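Local atomic coordinates of DNA repair protein RAD7 (Saccharomyces cerevisiae, PDB entry 5ZB2), a protein that acts in the global genome repair complex, promoting nucleotide excision repair that removes damage from nontranscribing DNA. Residues 169-172 with 173-177; 225-228 with 229-233. All blocks are in the same frame, centred on the assembly; numbering follows the deposited sequence.

Contact 1: 169-172 with 173-177; sequences KSLS and NLLIN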
ATOM      1  N   LYS A 169      25.945   9.263  12.954  1.00 39.35           N
ATOM      2  CA  LYS A 169      25.899   7.809  12.846  1.00 41.15           C
ATOM      3  C   LYS A 169      25.453   7.378  11.456  1.00 39.62           C
ATOM      4  O   LYS A 169      26.008   6.434  10.880  1.00 40.35           O
ATOM      5  CB  LYS A 169      24.963   7.234  13.909  1.00 45.40           C
ATOM      6  CG  LYS A 169      25.039   5.722  14.057  1.00 52.66           C
ATOM      7  CD  LYS A 169      24.066   5.217  15.115  1.00 61.35           C
ATOM      8  CE  LYS A 169      24.437   3.823  15.608  1.00 74.21           C
ATOM      9  NZ  LYS A 169      24.509   2.818  14.511  1.00 75.00           N
ATOM     10  N   SER A 170      24.451   8.061  10.897  1.00 37.58           N
ATOM     11  CA  SER A 170      23.959   7.711   9.567  1.00 38.30           C
ATOM     12  C   SER A 170      25.018   7.963   8.506  1.00 35.84           C
ATOM     13  O   SER A 170      25.161   7.180   7.562  1.00 35.04           O
ATOM     14  CB  SER A 170      22.695   8.509   9.250  1.00 35.47           C
ATOM     15  OG  SER A 170      21.794   8.479  10.342  1.00 37.94           O
ATOM     16  N   LEU A 171      25.756   9.069   8.634  1.00 33.24           N
ATOM     17  CA  LEU A 171      26.861   9.338   7.720  1.00 37.10           C
ATOM     18  C   LEU A 171      27.917   8.241   7.794  1.00 37.35           C
ATOM     19  O   LEU A 171      28.433   7.794   6.761  1.00 37.22           O
ATOM     20  CB  LEU A 171      27.478  10.699   8.042  1.00 36.28           C
ATOM     21  CG  LEU A 171      28.704  11.096   7.218  1.00 36.24           C
ATOM     22  CD1 LEU A 171      28.342  11.226   5.748  1.00 36.47           C
ATOM     23  CD2 LEU A 171      29.299  12.386   7.744  1.00 36.41           C
ATOM     24  N   SER A 172      28.262   7.800   9.008  1.00 36.56           N
ATOM     25  CA  SER A 172      29.232   6.718   9.153  1.00 38.02           C
ATOM     26  C   SER A 172      28.756   5.450   8.452  1.00 38.96           C
ATOM     27  O   SER A 172      29.539   4.779   7.771  1.00 35.82           O
ATOM     28  CB  SER A 172      29.497   6.440  10.632  1.00 39.85           C
ATOM     29  OG  SER A 172      30.150   7.535  11.245  1.00 43.26           O
ATOM     30  N   ASN A 173      27.473   5.107   8.603  1.00 39.40           N
ATOM     31  CA  ASN A 173      26.957   3.906   7.953  1.00 40.06           C
ATOM     32  C   ASN A 173      26.923   4.058   6.437  1.00 37.82           C
ATOM     33  O   ASN A 173      27.094   3.070   5.715  1.00 37.38           O
ATOM     34  CB  ASN A 173      25.565   3.570   8.485  1.00 42.58           C
ATOM     35  CG  ASN A 173      25.574   3.222   9.961  1.00 48.02           C
ATOM     36  OD1 ASN A 173      24.803   3.774  10.744  1.00 48.50           O
ATOM     37  ND2 ASN A 173      26.451   2.302  10.347  1.00 50.98           N
ATOM     38  N   LEU A 174      26.699   5.273   5.934  1.00 35.92           N
ATOM     39  CA  LEU A 174      26.816   5.504   4.498  1.00 36.69           C
ATOM     40  C   LEU A 174      28.238   5.234   4.025  1.00 37.85           C
ATOM     41  O   LEU A 174      28.456   4.536   3.027  1.00 35.29           O
ATOM     42  CB  LEU A 174      26.413   6.938   4.156  1.00 36.45           C
ATOM     43  CG  LEU A 174      26.780   7.396   2.740  1.00 36.53           C
ATOM     44  CD1 LEU A 174      26.098   6.518   1.704  1.00 35.66           C
ATOM     45  CD2 LEU A 174      26.423   8.859   2.520  1.00 33.77           C
ATOM     46  N   LEU A 175      29.221   5.795   4.730  1.00 38.06           N
ATOM     47  CA  LEU A 175      30.608   5.668   4.300  1.00 38.18           C
ATOM     48  C   LEU A 175      31.115   4.246   4.493  1.00 38.67           C
ATOM     49  O   LEU A 175      31.785   3.697   3.614  1.00 37.72           O
ATOM     50  CB  LEU A 175      31.478   6.660   5.065  1.00 37.85           C
ATOM     51  CG  LEU A 175      31.147   8.131   4.815  1.00 37.46           C
ATOM     52  CD1 LEU A 175      31.982   9.028   5.714  1.00 37.10           C
ATOM     53  CD2 LEU A 175      31.355   8.486   3.353  1.00 35.03           C
ATOM     54  N   ILE A 176      30.799   3.633   5.636  1.00 38.95           N
ATOM     55  CA  ILE A 176      31.223   2.260   5.886  1.00 39.41           C
ATOM     56  C   ILE A 176      30.673   1.326   4.814  1.00 40.35           C
ATOM     57  O   ILE A 176      31.392   0.461   4.305  1.00 40.62           O
ATOM     58  CB  ILE A 176      30.797   1.825   7.301  1.00 40.47           C
ATOM     59  CG1 ILE A 176      31.624   2.579   8.346  1.00 40.96           C
ATOM     60  CG2 ILE A 176      30.962   0.316   7.479  1.00 39.45           C
ATOM     61  CD1 ILE A 176      31.202   2.329   9.784  1.00 43.71           C
ATOM     62  N   ASN A 177      29.400   1.486   4.446  1.00 39.07           N
ATOM     63  CA  ASN A 177      28.767   0.545   3.526  1.00 40.93           C
ATOM     64  C   ASN A 177      28.962   0.896   2.055  1.00 41.21           C
ATOM     65  O   ASN A 177      28.960  -0.009   1.212  1.00 42.99           O
ATOM     66  CB  ASN A 177      27.268   0.446   3.821  1.00 40.69           C
ATOM     67  CG  ASN A 177      26.976  -0.341   5.082  1.00 42.25           C
ATOM     68  OD1 ASN A 177      26.991  -1.571   5.070  1.00 44.55           O
ATOM     69  ND2 ASN A 177      26.712   0.364   6.177  1.00 42.13           N
TER
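Residues 169-172 run straight into 173-177 as consecutive turns of helix 168-178, and the amides of Asn173, Leu174, Leu175 and Ile176 each bond to the carbonyl four residues earlier, on Lys169, Ser170, Leu171 and Ser172. This is one of the outer helices of the leucine-rich-repeat solenoid in the C-terminal part of Rad7, which follows strand 157-161 and precedes strand 184-188 in sequence. The bond from Ile176 N to Ser172 O is a short 2.7 Å and nearly straight, at 168°. Leucines form the inward flank. The branch carbon CG of Leu171 lies 4.2 Å from CD1 of Leu175, the two chains crossing at a slant, while CD1 of Leu171 comes within 4.4 Å of CD2 of Leu174. Because CG of Leu175 stands beside its own backbone N (chi1 -63°), it also rests against the preceding turn, 3.4 Å from Leu171 O. Leu155 and Phe148 cover Leu174, and Leu198, Leu199 and Tyr202 cover Leu175. On another flank the long, mostly extended Lys169 chain passes obliquely by the amide of Asn173, whose CG sits 3.4 Å from Lys169 O; the ammonium group beyond makes a weak, long ion pair with Glu145. With an alanine here instead of Asn173, the flat amide beside the Lys169 carbonyl would be gone and the lysine chain would probably be left freer to turn. Ile176 lays its CG1 on Ser172 O, only 3.1 Å away, so the oxygen that accepts the Ile176 amide is also covered by hydrocarbon. At the next residue, Asn173 O receives two donors from Asn177, one turn ahead, N at 3.1 Å and ND2 at 2.8 Å, the oxygen lying almost in the plane of the Asn177 amide.

Contact 2: 225-228 with 229-233; sequences EIII and NLLGQ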
ATOM      1  N   GLU A 225      41.437  22.590   6.587  1.00 38.54           N
ATOM      2  CA  GLU A 225      42.189  21.340   6.659  1.00 42.65           C
ATOM      3  C   GLU A 225      41.408  20.182   6.049  1.00 39.13           C
ATOM      4  O   GLU A 225      41.972  19.360   5.317  1.00 38.42           O
ATOM      5  CB  GLU A 225      42.552  21.036   8.113  1.00 48.28           C
ATOM      6  CG  GLU A 225      43.614  19.959   8.278  1.00 67.64           C
ATOM      7  CD  GLU A 225      43.969  19.696   9.731  1.00 79.75           C
ATOM      8  OE1 GLU A 225      44.102  18.512  10.104  1.00 77.71           O
ATOM      9  OE2 GLU A 225      44.113  20.672  10.499  1.00 72.39           O
ATOM     10  N   ILE A 226      40.106  20.100   6.338  1.00 37.91           N
ATOM     11  CA  ILE A 226      39.301  18.994   5.825  1.00 37.10           C
ATOM     12  C   ILE A 226      39.166  19.085   4.309  1.00 36.70           C
ATOM     13  O   ILE A 226      39.274  18.076   3.603  1.00 36.55           O
ATOM     14  CB  ILE A 226      37.925  18.976   6.518  1.00 38.86           C
ATOM     15  CG1 ILE A 226      38.092  18.626   8.000  1.00 38.53           C
ATOM     16  CG2 ILE A 226      36.983  17.983   5.834  1.00 35.81           C
ATOM     17  CD1 ILE A 226      36.834  18.773   8.826  1.00 40.01           C
ATOM     18  N   ILE A 227      38.919  20.287   3.784  1.00 34.98           N
ATOM     19  CA  ILE A 227      38.708  20.428   2.347  1.00 35.99           C
ATOM     20  C   ILE A 227      40.007  20.207   1.583  1.00 36.32           C
ATOM     21  O   ILE A 227      39.992  19.667   0.469  1.00 34.75           O
ATOM     22  CB  ILE A 227      38.102  21.808   2.032  1.00 35.79           C
ATOM     23  CG1 ILE A 227      36.744  21.965   2.728  1.00 36.03           C
ATOM     24  CG2 ILE A 227      37.977  22.017   0.520  1.00 35.00           C
ATOM     25  CD1 ILE A 227      35.713  20.895   2.370  1.00 34.56           C
ATOM     26  N   ILE A 228      41.142  20.617   2.152  1.00 34.54           N
ATOM     27  CA  ILE A 228      42.427  20.372   1.501  1.00 37.57           C
ATOM     28  C   ILE A 228      42.685  18.876   1.401  1.00 36.33           C
ATOM     29  O   ILE A 228      42.997  18.354   0.325  1.00 36.36           O
ATOM     30  CB  ILE A 228      43.557  21.095   2.252  1.00 37.04           C
ATOM     31  CG1 ILE A 228      43.389  22.608   2.105  1.00 36.32           C
ATOM     32  CG2 ILE A 228      44.932  20.656   1.726  1.00 36.05           C
ATOM     33  CD1 ILE A 228      44.235  23.416   3.063  1.00 36.78           C
ATOM     34  N   ASN A 229      42.552  18.162   2.521  1.00 37.49           N
ATOM     35  CA  ASN A 229      42.758  16.716   2.502  1.00 39.12           C
ATOM     36  C   ASN A 229      41.807  16.041   1.523  1.00 38.84           C
ATOM     37  O   ASN A 229      42.197  15.113   0.804  1.00 38.27           O
ATOM     38  CB  ASN A 229      42.582  16.144   3.909  1.00 39.57           C
ATOM     39  CG  ASN A 229      43.688  16.584   4.852  1.00 44.44           C
ATOM     40  OD1 ASN A 229      44.722  17.082   4.414  1.00 40.18           O
ATOM     41  ND2 ASN A 229      43.476  16.399   6.149  1.00 46.42           N
ATOM     42  N   LEU A 230      40.557  16.503   1.468  1.00 37.67           N
ATOM     43  CA  LEU A 230      39.605  15.931   0.522  1.00 38.57           C
ATOM     44  C   LEU A 230      40.032  16.202  -0.917  1.00 38.89           C
ATOM     45  O   LEU A 230      39.969  15.310  -1.771  1.00 39.41           O
ATOM     46  CB  LEU A 230      38.212  16.493   0.793  1.00 39.58           C
ATOM     47  CG  LEU A 230      37.022  15.782   0.152  1.00 41.58           C
ATOM     48  CD1 LEU A 230      36.960  14.319   0.563  1.00 40.44           C
ATOM     49  CD2 LEU A 230      35.745  16.503   0.550  1.00 42.13           C
ATOM     50  N   LEU A 231      40.476  17.429  -1.204  1.00 37.49           N
ATOM     51  CA  LEU A 231      40.935  17.748  -2.550  1.00 37.76           C
ATOM     52  C   LEU A 231      42.165  16.934  -2.928  1.00 38.58           C
ATOM     53  O   LEU A 231      42.330  16.570  -4.098  1.00 35.74           O
ATOM     54  CB  LEU A 231      41.231  19.244  -2.668  1.00 36.96           C
ATOM     55  CG  LEU A 231      40.014  20.174  -2.669  1.00 38.13           C
ATOM     56  CD1 LEU A 231      40.452  21.632  -2.630  1.00 35.94           C
ATOM     57  CD2 LEU A 231      39.134  19.916  -3.885  1.00 38.30           C
ATOM     58  N   GLY A 232      43.037  16.639  -1.963  1.00 38.98           N
ATOM     59  CA  GLY A 232      44.168  15.770  -2.226  1.00 39.77           C
ATOM     60  C   GLY A 232      43.763  14.384  -2.678  1.00 41.81           C
ATOM     61  O   GLY A 232      44.589  13.655  -3.235  1.00 42.53           O
ATOM     62  N   GLN A 233      42.506  14.006  -2.451  1.00 44.71           N
ATOM     63  CA  GLN A 233      41.980  12.706  -2.844  1.00 46.49           C
ATOM     64  C   GLN A 233      41.226  12.757  -4.171  1.00 45.91           C
ATOM     65  O   GLN A 233      41.482  11.938  -5.059  1.00 46.07           O
ATOM     66  CB  GLN A 233      41.060  12.176  -1.737  1.00 49.71           C
ATOM     67  CG  GLN A 233      40.507  10.783  -1.980  1.00 61.00           C
ATOM     68  CD  GLN A 233      41.577   9.712  -1.916  1.00 68.59           C
ATOM     69  OE1 GLN A 233      41.959   9.133  -2.935  1.00 67.81           O
ATOM     70  NE2 GLN A 233      42.066   9.442  -0.711  1.00 87.72           N
TER
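Ile227 meets Leu231 one helical turn on, its CG2 methyl touching CD1 of the leucine at 4.0 Å as the two side chains slant across each other. The isoleucine sets CG2 opposite its backbone N and CG1 beside it (chi1 -61°), which leaves the CG2 branch to face the next turn. Leu231 in turn lays its CG against the main chain, 3.2 Å from Ile227 O, the same oxygen that accepts the Leu231 amide at 2.8 Å. Both side chains reach helix 251-261, Ile227 at Met253 and Leu231 at Leu258, so the pair packs against the next helix of the leucine-rich-repeat solenoid. Leu230 is buried on a different flank, against Leu199 and Leu203, with its CB 3.4 Å from Ile226 O. Ile226 belongs to the start of helix 224-234, where its amide is bonded by the side chain of Asn223. On the exposed flank Glu225 and Asn229 run alongside each other in the same direction, their carboxylate and amide planes turned 68° apart. Contact there is slight: CG of Glu225 is 4.2 Å from Asn229 ND2, and CG of Asn229 packs 3.3 Å from Glu225 O, whose bonded partner is the backbone N of Asn229. Gly232 N reaches Ile228 O at 2.9 Å, and the glycine carries no side chain to add to the packing. Close to the end of the helix Gln233 N bonds to Leu230 O, three residues back rather than four, at 2.9 Å. The division of labour is therefore plain: backbone hydrogen bonds join the two turns, aliphatic branches supply the side-chain packing on the buried flanks, and the side chains of Glu225 and Asn229 meet only in loose contact, with no hydrogen bond between them.

Contacts 1 and 2 sit on two different helices of the same solenoid, 168-178 and 224-234, each following a strand of its own; their centres lie 19 Å apart and their nearest atoms about 9 Å, without touching. Both are partly buried, with exposed chains such as Lys169, Ile176, Glu225 and Asn229 on the surface. Helix 199-202 lies between them: Leu199 meets Leu175 of contact 1 and Leu230 of contact 2. The buried residues differ: Leu171, Leu174 and Leu175 with Ser170 in 169-177, Ile227 with Leu230 and Leu231 in 225-233. Contact 1 adds a side-chain hydrogen bond from Asn177 within 173-177, with no equivalent within 229-233, where the matching residue is Gln233.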